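Local coordinates for kelch repeat and BTB domain-containing protein A55 (Vaccinia virus WR, PDB 6I2M) that probably acts as a substrate-recruiting adapter for CUL3-based E3 ubiquitin ligases, its BTB domain binding CUL3 and its Kelch repeats supposedly capturing host proteins for degradation, at residues 9-14 and 78-83; 21-26 and 32-37; 122-127 and 156-161; 141-146 and 168-173. All coordinates share one frame; numbering follows the deposited sequence.

Contact 1: 9-14 and 78-83; sequences AVINGF and YIYGIP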
loop_
_atom_site.group_PDB
_atom_site.type_symbol
_atom_site.label_atom_id
_atom_site.label_comp_id
_atom_site.label_asym_id
_atom_site.label_seq_id
_atom_site.Cartn_x
_atom_site.Cartn_y
_atom_site.Cartn_z
ATOM N N ALA A 9 -0.607 5.159 -4.474
ATOM C CA ALA A 9 -0.863 6.370 -5.256
ATOM C C ALA A 9 -0.794 6.081 -6.759
ATOM O O ALA A 9 -1.568 6.659 -7.523
ATOM C CB ALA A 9 0.135 7.455 -4.883
ATOM N N VAL A 10 0.120 5.175 -7.174
ATOM C CA VAL A 10 0.294 4.756 -8.572
ATOM C C VAL A 10 -0.878 3.834 -8.969
ATOM O O VAL A 10 -1.390 3.948 -10.086
ATOM C CB VAL A 10 1.690 4.116 -8.848
ATOM C CG1 VAL A 10 1.915 3.897 -10.342
ATOM C CG2 VAL A 10 2.818 4.968 -8.271
ATOM N N ILE A 11 -1.316 2.953 -8.036
ATOM C CA ILE A 11 -2.447 2.025 -8.208
ATOM C C ILE A 11 -3.754 2.832 -8.365
ATOM O O ILE A 11 -4.570 2.506 -9.233
ATOM C CB ILE A 11 -2.492 0.957 -7.066
ATOM C CG1 ILE A 11 -1.252 0.032 -7.128
ATOM C CG2 ILE A 11 -3.792 0.129 -7.089
ATOM C CD1 ILE A 11 -0.898 -0.692 -5.821
ATOM N N ASN A 12 -3.912 3.913 -7.566
ATOM C CA ASN A 12 -5.063 4.824 -7.632
ATOM C C ASN A 12 -5.034 5.618 -8.945
ATOM O O ASN A 12 -6.090 5.984 -9.460
ATOM C CB ASN A 12 -5.092 5.767 -6.422
ATOM C CG ASN A 12 -6.341 6.617 -6.304
ATOM O OD1 ASN A 12 -7.478 6.136 -6.400
ATOM N ND2 ASN A 12 -6.151 7.907 -6.073
ATOM N N GLY A 13 -3.826 5.856 -9.463
ATOM C CA GLY A 13 -3.592 6.531 -10.734
ATOM C C GLY A 13 -3.994 5.649 -11.900
ATOM O O GLY A 13 -4.501 6.147 -12.908
ATOM N N PHE A 14 -3.776 4.320 -11.755
ATOM C CA PHE A 14 -4.146 3.299 -12.737
ATOM C C PHE A 14 -5.667 3.105 -12.729
ATOM O O PHE A 14 -6.256 2.848 -13.779
ATOM C CB PHE A 14 -3.456 1.953 -12.429
ATOM C CG PHE A 14 -1.955 1.854 -12.616
ATOM C CD1 PHE A 14 -1.327 2.464 -13.697
ATOM C CD2 PHE A 14 -1.185 1.068 -11.766
ATOM C CE1 PHE A 14 0.055 2.344 -13.883
ATOM C CE2 PHE A 14 0.194 0.942 -11.959
ATOM C CZ PHE A 14 0.804 1.578 -13.017
ATOM N N TYR A 78 -11.178 5.360 0.258
ATOM C CA TYR A 78 -10.516 5.072 1.533
ATOM C C TYR A 78 -9.641 3.815 1.417
ATOM O O TYR A 78 -8.573 3.772 2.034
ATOM C CB TYR A 78 -11.536 4.946 2.680
ATOM C CG TYR A 78 -10.902 4.747 4.040
ATOM C CD1 TYR A 78 -10.301 5.807 4.715
ATOM C CD2 TYR A 78 -10.903 3.499 4.656
ATOM C CE1 TYR A 78 -9.709 5.627 5.963
ATOM C CE2 TYR A 78 -10.313 3.307 5.904
ATOM C CZ TYR A 78 -9.721 4.376 6.557
ATOM O OH TYR A 78 -9.143 4.194 7.791
ATOM N N ILE A 79 -10.085 2.806 0.620
ATOM C CA ILE A 79 -9.338 1.565 0.345
ATOM C C ILE A 79 -8.059 1.956 -0.424
ATOM O O ILE A 79 -6.989 1.399 -0.169
ATOM C CB ILE A 79 -10.217 0.500 -0.396
ATOM C CG1 ILE A 79 -11.366 0.000 0.509
ATOM C CG2 ILE A 79 -9.387 -0.690 -0.897
ATOM C CD1 ILE A 79 -12.617 -0.542 -0.212
ATOM N N TYR A 80 -8.174 2.967 -1.312
ATOM C CA TYR A 80 -7.069 3.535 -2.081
ATOM C C TYR A 80 -6.368 4.650 -1.259
ATOM O O TYR A 80 -6.640 4.786 -0.063
ATOM C CB TYR A 80 -7.557 4.011 -3.466
ATOM C CG TYR A 80 -7.857 2.874 -4.425
ATOM C CD1 TYR A 80 -9.089 2.227 -4.408
ATOM C CD2 TYR A 80 -6.914 2.456 -5.359
ATOM C CE1 TYR A 80 -9.368 1.177 -5.280
ATOM C CE2 TYR A 80 -7.186 1.413 -6.245
ATOM C CZ TYR A 80 -8.417 0.778 -6.203
ATOM O OH TYR A 80 -8.695 -0.252 -7.068
ATOM N N GLY A 81 -5.468 5.407 -1.888
ATOM C CA GLY A 81 -4.677 6.444 -1.227
ATOM C C GLY A 81 -5.350 7.742 -0.814
ATOM O O GLY A 81 -4.647 8.706 -0.500
ATOM N N ILE A 82 -6.701 7.789 -0.777
ATOM C CA ILE A 82 -7.449 9.000 -0.404
ATOM C C ILE A 82 -7.989 8.916 1.047
ATOM O O ILE A 82 -8.709 7.966 1.363
ATOM C CB ILE A 82 -8.560 9.338 -1.451
ATOM C CG1 ILE A 82 -7.970 9.482 -2.874
ATOM C CG2 ILE A 82 -9.354 10.598 -1.057
ATOM C CD1 ILE A 82 -8.877 8.982 -4.004
ATOM N N PRO A 83 -7.671 9.894 1.938
ATOM C CA PRO A 83 -8.201 9.833 3.314
ATOM C C PRO A 83 -9.676 10.223 3.383
ATOM O O PRO A 83 -10.132 11.057 2.596
ATOM C CB PRO A 83 -7.315 10.820 4.093
ATOM C CG PRO A 83 -6.287 11.329 3.115
ATOM C CD PRO A 83 -6.836 11.096 1.749
#

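Contact 2: 21-26 and 32-37; sequences CDISIV and INAHKL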
loop_
_atom_site.group_PDB
_atom_site.type_symbol
_atom_site.label_atom_id
_atom_site.label_comp_id
_atom_site.label_asym_id
_atom_site.label_seq_id
_atom_site.Cartn_x
_atom_site.Cartn_y
_atom_site.Cartn_z
ATOM N N CYS A 21 -8.072 -2.665 -14.336
ATOM C CA CYS A 21 -9.415 -2.763 -13.760
ATOM C C CYS A 21 -10.153 -4.005 -14.253
ATOM O O CYS A 21 -10.466 -4.120 -15.441
ATOM C CB CYS A 21 -10.217 -1.488 -14.012
ATOM S SG CYS A 21 -9.733 -0.090 -12.967
ATOM N N ASP A 22 -10.389 -4.952 -13.331
ATOM C CA ASP A 22 -11.043 -6.225 -13.628
ATOM C C ASP A 22 -12.385 -6.416 -12.891
ATOM O O ASP A 22 -12.942 -7.518 -12.909
ATOM C CB ASP A 22 -10.071 -7.399 -13.378
ATOM C CG ASP A 22 -9.569 -7.569 -11.952
ATOM O OD1 ASP A 22 -9.414 -6.548 -11.244
ATOM O OD2 ASP A 22 -9.308 -8.723 -11.552
ATOM N N ILE A 23 -12.926 -5.334 -12.287
ATOM C CA ILE A 23 -14.206 -5.359 -11.572
ATOM C C ILE A 23 -14.920 -3.993 -11.630
ATOM O O ILE A 23 -14.269 -2.945 -11.658
ATOM C CB ILE A 23 -14.063 -5.921 -10.116
ATOM C CG1 ILE A 23 -15.426 -6.316 -9.499
ATOM C CG2 ILE A 23 -13.273 -5.000 -9.185
ATOM C CD1 ILE A 23 -16.028 -7.584 -10.053
ATOM N N SER A 24 -16.266 -4.030 -11.669
ATOM C CA SER A 24 -17.136 -2.856 -11.714
ATOM C C SER A 24 -18.276 -2.994 -10.698
ATOM O O SER A 24 -18.917 -4.047 -10.625
ATOM C CB SER A 24 -17.701 -2.657 -13.119
ATOM O OG SER A 24 -16.682 -2.549 -14.099
ATOM N N ILE A 25 -18.514 -1.934 -9.909
ATOM C CA ILE A 25 -19.577 -1.896 -8.900
ATOM C C ILE A 25 -20.729 -1.029 -9.418
ATOM O O ILE A 25 -20.520 0.133 -9.771
ATOM C CB ILE A 25 -19.043 -1.470 -7.499
ATOM C CG1 ILE A 25 -18.001 -2.489 -6.982
ATOM C CG2 ILE A 25 -20.189 -1.304 -6.484
ATOM C CD1 ILE A 25 -16.892 -1.909 -6.125
ATOM N N VAL A 26 -21.936 -1.619 -9.482
ATOM C CA VAL A 26 -23.147 -0.968 -9.980
ATOM C C VAL A 26 -24.130 -0.652 -8.845
ATOM O O VAL A 26 -24.584 -1.554 -8.135
ATOM C CB VAL A 26 -23.800 -1.778 -11.141
ATOM C CG1 VAL A 26 -25.160 -1.205 -11.541
ATOM C CG2 VAL A 26 -22.876 -1.841 -12.352
ATOM N N ILE A 32 -18.553 2.247 -10.720
ATOM C CA ILE A 32 -17.223 2.479 -10.138
ATOM C C ILE A 32 -16.301 1.327 -10.553
ATOM O O ILE A 32 -16.573 0.173 -10.215
ATOM C CB ILE A 32 -17.241 2.669 -8.587
ATOM C CG1 ILE A 32 -18.334 3.661 -8.121
ATOM C CG2 ILE A 32 -15.852 3.086 -8.068
ATOM C CD1 ILE A 32 -18.920 3.357 -6.735
ATOM N N ASN A 33 -15.218 1.645 -11.283
ATOM C CA ASN A 33 -14.236 0.666 -11.748
ATOM C C ASN A 33 -13.061 0.567 -10.776
ATOM O O ASN A 33 -12.478 1.589 -10.404
ATOM C CB ASN A 33 -13.757 0.993 -13.165
ATOM C CG ASN A 33 -14.800 0.757 -14.228
ATOM O OD1 ASN A 33 -15.054 -0.378 -14.647
ATOM N ND2 ASN A 33 -15.424 1.827 -14.697
ATOM N N ALA A 34 -12.731 -0.664 -10.352
ATOM C CA ALA A 34 -11.641 -0.941 -9.415
ATOM C C ALA A 34 -10.932 -2.272 -9.726
ATOM O O ALA A 34 -11.179 -2.873 -10.776
ATOM C CB ALA A 34 -12.172 -0.936 -7.985
ATOM N N HIS A 35 -10.040 -2.713 -8.819
ATOM C CA HIS A 35 -9.280 -3.959 -8.937
ATOM C C HIS A 35 -9.755 -4.961 -7.879
ATOM O O HIS A 35 -9.963 -4.576 -6.724
ATOM C CB HIS A 35 -7.772 -3.684 -8.793
ATOM C CG HIS A 35 -7.273 -2.592 -9.690
ATOM N ND1 HIS A 35 -7.459 -1.257 -9.374
ATOM C CD2 HIS A 35 -6.618 -2.673 -10.869
ATOM C CE1 HIS A 35 -6.913 -0.573 -10.365
ATOM N NE2 HIS A 35 -6.397 -1.382 -11.290
ATOM N N LYS A 36 -9.941 -6.238 -8.284
ATOM C CA LYS A 36 -10.403 -7.345 -7.429
ATOM C C LYS A 36 -9.529 -7.562 -6.193
ATOM O O LYS A 36 -10.058 -7.783 -5.103
ATOM C CB LYS A 36 -10.489 -8.655 -8.231
ATOM C CG LYS A 36 -11.731 -8.780 -9.094
ATOM C CD LYS A 36 -11.807 -10.157 -9.727
ATOM C CE LYS A 36 -12.928 -10.266 -10.725
ATOM N NZ LYS A 36 -13.014 -11.632 -11.300
ATOM N N LEU A 37 -8.197 -7.504 -6.376
ATOM C CA LEU A 37 -7.176 -7.699 -5.346
ATOM C C LEU A 37 -7.204 -6.614 -4.259
ATOM O O LEU A 37 -7.126 -6.944 -3.073
ATOM C CB LEU A 37 -5.792 -7.784 -6.026
ATOM C CG LEU A 37 -4.540 -7.727 -5.153
ATOM C CD1 LEU A 37 -4.257 -9.070 -4.494
ATOM C CD2 LEU A 37 -3.354 -7.298 -5.972
#

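Contact 3: 122-127 and 156-161; sequences NCIDFY and DENFKY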
loop_
_atom_site.group_PDB
_atom_site.type_symbol
_atom_site.label_atom_id
_atom_site.label_comp_id
_atom_site.label_asym_id
_atom_site.label_seq_id
_atom_site.Cartn_x
_atom_site.Cartn_y
_atom_site.Cartn_z
ATOM N N ASN A 122 -26.192 15.708 18.787
ATOM C CA ASN A 122 -25.907 14.514 17.989
ATOM C C ASN A 122 -26.421 13.210 18.605
ATOM O O ASN A 122 -27.049 12.422 17.898
ATOM C CB ASN A 122 -24.403 14.405 17.691
ATOM C CG ASN A 122 -23.818 15.554 16.900
ATOM O OD1 ASN A 122 -24.450 16.128 16.003
ATOM N ND2 ASN A 122 -22.580 15.906 17.209
ATOM N N CYS A 123 -26.145 12.986 19.913
ATOM C CA CYS A 123 -26.495 11.786 20.695
ATOM C C CYS A 123 -27.940 11.305 20.515
ATOM O O CYS A 123 -28.175 10.096 20.458
ATOM C CB CYS A 123 -26.168 11.994 22.170
ATOM S SG CYS A 123 -27.162 13.274 22.982
ATOM N N ILE A 124 -28.892 12.252 20.443
ATOM C CA ILE A 124 -30.325 12.004 20.264
ATOM C C ILE A 124 -30.609 11.266 18.930
ATOM O O ILE A 124 -31.473 10.388 18.893
ATOM C CB ILE A 124 -31.137 13.328 20.453
ATOM C CG1 ILE A 124 -32.660 13.073 20.492
ATOM C CG2 ILE A 124 -30.760 14.421 19.435
ATOM C CD1 ILE A 124 -33.392 13.884 21.538
ATOM N N ASP A 125 -29.835 11.580 17.872
ATOM C CA ASP A 125 -29.952 10.974 16.545
ATOM C C ASP A 125 -29.170 9.660 16.432
ATOM O O ASP A 125 -29.651 8.724 15.789
ATOM C CB ASP A 125 -29.505 11.977 15.462
ATOM C CG ASP A 125 -29.643 11.496 14.029
ATOM O OD1 ASP A 125 -30.711 10.941 13.686
ATOM O OD2 ASP A 125 -28.691 11.695 13.245
ATOM N N PHE A 126 -27.971 9.590 17.052
ATOM C CA PHE A 126 -27.101 8.411 17.019
ATOM C C PHE A 126 -27.634 7.210 17.815
ATOM O O PHE A 126 -27.216 6.082 17.544
ATOM C CB PHE A 126 -25.665 8.760 17.443
ATOM C CG PHE A 126 -24.870 9.471 16.374
ATOM C CD1 PHE A 126 -24.388 8.782 15.266
ATOM C CD2 PHE A 126 -24.591 10.828 16.478
ATOM C CE1 PHE A 126 -23.661 9.442 14.272
ATOM C CE2 PHE A 126 -23.858 11.487 15.485
ATOM C CZ PHE A 126 -23.395 10.789 14.390
ATOM N N TYR A 127 -28.555 7.439 18.775
ATOM C CA TYR A 127 -29.156 6.365 19.575
ATOM C C TYR A 127 -30.157 5.553 18.750
ATOM O O TYR A 127 -30.086 4.323 18.756
ATOM C CB TYR A 127 -29.799 6.914 20.864
ATOM C CG TYR A 127 -30.620 5.900 21.633
ATOM C CD1 TYR A 127 -30.014 4.971 22.473
ATOM C CD2 TYR A 127 -32.009 5.878 21.530
ATOM C CE1 TYR A 127 -30.766 4.031 23.178
ATOM C CE2 TYR A 127 -32.771 4.939 22.224
ATOM C CZ TYR A 127 -32.146 4.021 23.052
ATOM O OH TYR A 127 -32.895 3.101 23.746
ATOM N N ASP A 156 -35.638 19.840 22.580
ATOM C CA ASP A 156 -34.963 19.652 21.290
ATOM C C ASP A 156 -35.923 19.130 20.208
ATOM O O ASP A 156 -36.919 18.478 20.529
ATOM C CB ASP A 156 -33.748 18.713 21.456
ATOM C CG ASP A 156 -32.786 18.669 20.283
ATOM O OD1 ASP A 156 -32.231 19.732 19.926
ATOM O OD2 ASP A 156 -32.572 17.566 19.733
ATOM N N GLU A 157 -35.620 19.436 18.929
ATOM C CA GLU A 157 -36.404 19.055 17.747
ATOM C C GLU A 157 -36.495 17.539 17.531
ATOM O O GLU A 157 -37.570 17.038 17.195
ATOM C CB GLU A 157 -35.831 19.724 16.482
ATOM C CG GLU A 157 -36.008 21.231 16.422
ATOM C CD GLU A 157 -35.335 21.889 15.233
ATOM O OE1 GLU A 157 -35.841 21.731 14.098
ATOM O OE2 GLU A 157 -34.302 22.567 15.436
ATOM N N ASN A 158 -35.371 16.818 17.720
ATOM C CA ASN A 158 -35.252 15.369 17.515
ATOM C C ASN A 158 -35.882 14.499 18.625
ATOM O O ASN A 158 -35.888 13.271 18.496
ATOM C CB ASN A 158 -33.783 14.979 17.298
ATOM C CG ASN A 158 -33.100 15.693 16.154
ATOM O OD1 ASN A 158 -33.435 15.509 14.978
ATOM N ND2 ASN A 158 -32.116 16.519 16.477
ATOM N N PHE A 159 -36.426 15.126 19.690
ATOM C CA PHE A 159 -37.051 14.439 20.827
ATOM C C PHE A 159 -38.305 13.632 20.466
ATOM O O PHE A 159 -38.579 12.618 21.111
ATOM C CB PHE A 159 -37.344 15.432 21.963
ATOM C CG PHE A 159 -37.687 14.807 23.296
ATOM C CD1 PHE A 159 -36.739 14.078 24.007
ATOM C CD2 PHE A 159 -38.946 14.974 23.856
ATOM C CE1 PHE A 159 -37.056 13.502 25.240
ATOM C CE2 PHE A 159 -39.257 14.409 25.095
ATOM C CZ PHE A 159 -38.316 13.666 25.773
ATOM N N LYS A 160 -39.049 14.075 19.435
ATOM C CA LYS A 160 -40.275 13.429 18.953
ATOM C C LYS A 160 -40.035 12.055 18.302
ATOM O O LYS A 160 -40.934 11.212 18.314
ATOM C CB LYS A 160 -41.063 14.364 18.009
ATOM C CG LYS A 160 -40.279 14.863 16.791
ATOM C CD LYS A 160 -41.106 15.802 15.929
ATOM C CE LYS A 160 -40.324 16.295 14.737
ATOM N NZ LYS A 160 -41.147 17.166 13.860
ATOM N N TYR A 161 -38.828 11.836 17.741
ATOM C CA TYR A 161 -38.446 10.594 17.062
ATOM C C TYR A 161 -38.150 9.423 18.012
ATOM O O TYR A 161 -38.153 8.273 17.563
ATOM C CB TYR A 161 -37.270 10.833 16.096
ATOM C CG TYR A 161 -37.563 11.857 15.019
ATOM C CD1 TYR A 161 -38.273 11.510 13.873
ATOM C CD2 TYR A 161 -37.122 13.171 15.142
ATOM C CE1 TYR A 161 -38.550 12.450 12.881
ATOM C CE2 TYR A 161 -37.388 14.119 14.154
ATOM C CZ TYR A 161 -38.104 13.755 13.025
ATOM O OH TYR A 161 -38.370 14.684 12.050
#

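Contact 4: 141-146 and 168-173; sequences ASFNTI and IKILSD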
loop_
_atom_site.group_PDB
_atom_site.type_symbol
_atom_site.label_atom_id
_atom_site.label_comp_id
_atom_site.label_asym_id
_atom_site.label_seq_id
_atom_site.Cartn_x
_atom_site.Cartn_y
_atom_site.Cartn_z
ATOM N N ALA A 141 -23.188 4.432 24.492
ATOM C CA ALA A 141 -22.543 5.746 24.561
ATOM C C ALA A 141 -23.512 6.904 24.304
ATOM O O ALA A 141 -23.444 7.916 25.004
ATOM C CB ALA A 141 -21.377 5.808 23.590
ATOM N N SER A 142 -24.408 6.754 23.304
ATOM C CA SER A 142 -25.422 7.751 22.951
ATOM C C SER A 142 -26.479 7.834 24.046
ATOM O O SER A 142 -27.000 8.916 24.303
ATOM C CB SER A 142 -26.075 7.409 21.616
ATOM O OG SER A 142 -25.124 7.380 20.566
ATOM N N PHE A 143 -26.776 6.688 24.700
ATOM C CA PHE A 143 -27.725 6.567 25.807
ATOM C C PHE A 143 -27.203 7.348 27.018
ATOM O O PHE A 143 -27.975 8.073 27.647
ATOM C CB PHE A 143 -27.939 5.086 26.163
ATOM C CG PHE A 143 -28.981 4.796 27.216
ATOM C CD1 PHE A 143 -30.325 4.698 26.880
ATOM C CD2 PHE A 143 -28.613 4.567 28.537
ATOM C CE1 PHE A 143 -31.287 4.409 27.851
ATOM C CE2 PHE A 143 -29.575 4.281 29.509
ATOM C CZ PHE A 143 -30.906 4.204 29.159
ATOM N N ASN A 144 -25.891 7.217 27.321
ATOM C CA ASN A 144 -25.226 7.915 28.426
ATOM C C ASN A 144 -25.183 9.427 28.188
ATOM O O ASN A 144 -25.362 10.196 29.134
ATOM C CB ASN A 144 -23.810 7.366 28.653
ATOM C CG ASN A 144 -23.747 5.932 29.131
ATOM O OD1 ASN A 144 -24.540 5.479 29.967
ATOM N ND2 ASN A 144 -22.780 5.187 28.617
ATOM N N THR A 145 -24.964 9.846 26.923
ATOM C CA THR A 145 -24.903 11.255 26.518
ATOM C C THR A 145 -26.318 11.879 26.510
ATOM O O THR A 145 -26.445 13.085 26.728
ATOM C CB THR A 145 -24.115 11.416 25.205
ATOM O OG1 THR A 145 -22.949 10.594 25.259
ATOM C CG2 THR A 145 -23.690 12.858 24.941
ATOM N N ILE A 146 -27.373 11.056 26.300
ATOM C CA ILE A 146 -28.772 11.503 26.346
ATOM C C ILE A 146 -29.157 11.748 27.811
ATOM O O ILE A 146 -29.732 12.791 28.123
ATOM C CB ILE A 146 -29.733 10.515 25.608
ATOM C CG1 ILE A 146 -29.746 10.807 24.097
ATOM C CG2 ILE A 146 -31.173 10.540 26.179
ATOM C CD1 ILE A 146 -30.197 9.657 23.230
ATOM N N ILE A 168 -39.034 4.425 28.224
ATOM C CA ILE A 168 -39.120 3.540 29.391
ATOM C C ILE A 168 -37.696 3.196 29.857
ATOM O O ILE A 168 -37.423 3.273 31.054
ATOM C CB ILE A 168 -39.999 2.280 29.097
ATOM C CG1 ILE A 168 -41.468 2.680 28.816
ATOM C CG2 ILE A 168 -39.928 1.246 30.242
ATOM C CD1 ILE A 168 -42.280 1.681 27.961
ATOM N N LYS A 169 -36.791 2.873 28.904
ATOM C CA LYS A 169 -35.381 2.530 29.138
ATOM C C LYS A 169 -34.602 3.677 29.804
ATOM O O LYS A 169 -33.764 3.418 30.671
ATOM C CB LYS A 169 -34.708 2.113 27.816
ATOM C CG LYS A 169 -33.406 1.340 27.990
ATOM C CD LYS A 169 -32.700 1.118 26.663
ATOM C CE LYS A 169 -31.356 0.461 26.846
ATOM N NZ LYS A 169 -30.642 0.300 25.553
ATOM N N ILE A 170 -34.884 4.933 29.399
ATOM C CA ILE A 170 -34.244 6.145 29.923
ATOM C C ILE A 170 -34.655 6.406 31.390
ATOM O O ILE A 170 -33.783 6.589 32.243
ATOM C CB ILE A 170 -34.495 7.360 28.969
ATOM C CG1 ILE A 170 -33.630 7.247 27.689
ATOM C CG2 ILE A 170 -34.258 8.709 29.667
ATOM C CD1 ILE A 170 -34.143 8.022 26.450
ATOM N N LEU A 171 -35.972 6.395 31.674
ATOM C CA LEU A 171 -36.546 6.651 33.001
ATOM C C LEU A 171 -36.477 5.449 33.965
ATOM O O LEU A 171 -36.636 5.640 35.173
ATOM C CB LEU A 171 -38.009 7.128 32.864
ATOM C CG LEU A 171 -38.269 8.405 32.051
ATOM C CD1 LEU A 171 -39.660 8.392 31.449
ATOM C CD2 LEU A 171 -38.078 9.656 32.898
ATOM N N SER A 172 -36.242 4.229 33.426
ATOM C CA SER A 172 -36.193 2.922 34.103
ATOM C C SER A 172 -35.631 2.906 35.535
ATOM O O SER A 172 -36.357 2.501 36.447
ATOM C CB SER A 172 -35.434 1.907 33.252
ATOM O OG SER A 172 -35.644 0.580 33.707
ATOM N N ASP A 173 -34.358 3.306 35.736
ATOM C CA ASP A 173 -33.745 3.247 37.064
ATOM C C ASP A 173 -32.994 4.527 37.478
ATOM O O ASP A 173 -33.584 5.365 38.161
ATOM C CB ASP A 173 -32.845 1.994 37.206
ATOM C CG ASP A 173 -31.993 1.632 35.996
ATOM O OD1 ASP A 173 -31.677 2.541 35.191
ATOM O OD2 ASP A 173 -31.630 0.444 35.860
#

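Contact 1: 9-14 and 78-83
Tyr80, the first residue to leave helical geometry after helix 69-79, meets Ile11 and Asn12 on the flank of helix 4-17. The two segments come nearest here, with the CA atoms of Asn12 and Tyr80 6.0 Å apart. Tyr80 points toward the helix from its root. CE2 of its ring touches the branch methyl CG2 of Ile11 at 3.7 Å, while CD2 lies 3.8 Å from Asn12 CA. Nearer the backbone, Tyr80 CB approaches Asn12 OD1 at 3.6 Å, and the amide plane is turned 41° from the ring plane. With CG anti to the backbone N (chi1 -172°), the Asn12 amide is carried across the root of Tyr80. The phenol end of Tyr80 has a partner of its own, its OH being hydrogen-bonded to His35 ND1, and the ring also takes a cation-pi contact from Arg15. Gly81 carries the main chain on past the start of segment 9-14. Ile82 then crosses the Asn12 side chain at about a right angle, bringing its terminal CD1 to 3.6 Å from Asn12 ND2. The amide is thus flanked by the tyrosine on its oxygen side and by the isoleucine methyl on its nitrogen side, and OD1 also accepts a weak hydrogen bond from Arg15 NH1. The contact therefore seats the loop after helix 69-79 against helix 4-17 of the BTB domain, with Ile38 of helix 36-42 also touching Tyr80 and Leu37 of the second subunit packing on Ile11.

Contact 2: 21-26 and 32-37
The imidazole of His35 carries Cys21 SG over one face, 4.2 Å from the ring centroid and 27° off the normal. Its two nitrogens are held from outside the pair, ND1 by Tyr80 and NE2 by Arg19 O, which fixes the rotation of the ring. The carboxylate of Asp22 is met at OD1 by Lys36 N at 3.0 Å, on the syn side though tilted out of the carboxylate plane, with the N-H nearly straight; OD2 rests alongside the lysine chain, 3.4 Å from CD. Asp22 reaches the first turn of helix 36-42 with CG between its backbone N and carbonyl carbon (chi1 62°). On the amide of Asn33, Ser24 OG donates to OD1 at 2.8 Å from above the carbonyl plane. Backbone bonds knit the rest: Ala34 N to Ile23 O at 3.0 Å, Ile25 N to Ile32 O at 2.9 Å, and Ile32 N back to Ile25 O at 3.0 Å. Ile23, Ile25, Ile32 and Ala34 share one face of the sheet, where Leu39 and Ile76 add further cover. Where the chain enters the strand, Asp22 N and Ile23 N both make weak hydrogen bonds to Ala34 O. With His35 as the N-cap residue of helix 36-42, this is a classic beta bulge at the open end of the BTB domain's antiparallel hairpin.

Contact 3: 122-127 and 156-161
In the all-helical BACK region, Ile124 of helix 120-132 packs into the segment that follows helix 150-153, against Asp156, Asn158 and Phe159. Ile124 points toward this segment, and its two branches spread over all three residues. The methyl CG2, lodged between the backbone N and the carbonyl carbon, lies 3.7 Å from Asn158 CB and 3.6 Å from Asp156 OD2. The longer branch, with CG1 anti to the backbone N (chi1 -171°), carries CD1 onward to 3.8 Å from Phe159 N, where it also stands at the edge of the phenylalanine ring, 4.2 Å from CD1. Helix 120-132 is in this way joined to the connection leading into helix 164-171. Leu162 and Leu153, the latter also touching Cys123, add to the apolar surround of Ile124, and the Phe159 ring also meets Trp191 edge to face. The polar groups beside the isoleucine are loosely tied to each other: Asn158 ND2 makes a weak hydrogen bond to Asp156 OD2 at 3.5 Å. The Asp156 and Ile124 side chains run antiparallel past one another, while Asn158 lies across the isoleucine at a slant.

Contact 4: 141-146 and 168-173
Phe143 of helix 136-147 is the centre of the contact, pressing its ring end into the angle between Lys169 and Ile170 on helix 164-171. The tight part is here: CZ comes within 3.3 Å of Lys169 O, the carbonyl carbon of Lys169 lies at the ring edge in its plane, and CE1 is 3.7 Å from Ile170 CG1. The ring reaches so far because CG is anti to the backbone N (chi1 -175°), pointing the side chain out from its own helix. Behind it Ile146 extends the apolar patch, its CG2 3.9 Å from Ile170 CD1, the two side chains crossing at about a right angle; Leu153 touches Ile146 and Ile150 touches Ile170.

The solvent side belongs to Lys169, whose extended chain passes the CE1 corner of the ring at a slant, so that CE comes over one face. Its CG is 3.7 Å from Phe143 CE1, and the NZ ends 5.0 Å from the ring centroid, 26° off the normal. This cation-pi contact is off-centre, and the ammonium has a stronger partner in the salt bridge to Glu139 of the same helix as Phe143. The pairing implies a boundary between two helices that is apolar at Phe143, Ile146 and Ile170 and electrostatic on the solvent side, where the ring and Glu139 would both favour the positive charge.

In the fold
The four contacts fall into two pairs at opposite ends of the elongated chain. Contacts 1 and 2 lie in the BTB domain, their centres 13 Å apart, and contact 2 is nested within the loop that contact 1 closes; they touch where the tyrosine after helix 69-79 meets the start of helix 36-42, and both touch the second subunit. Contacts 3 and 4 follow in the BACK region, 12 Å apart between centres, with their segments alternating along the chain and touching through helices 120-132, 136-147 and 164-171. Centres of contacts 2 and 4 are 44 Å apart. The BTB end thus carries dimer contacts, whereas no other chain of the assembly reaches contacts 3 and 4.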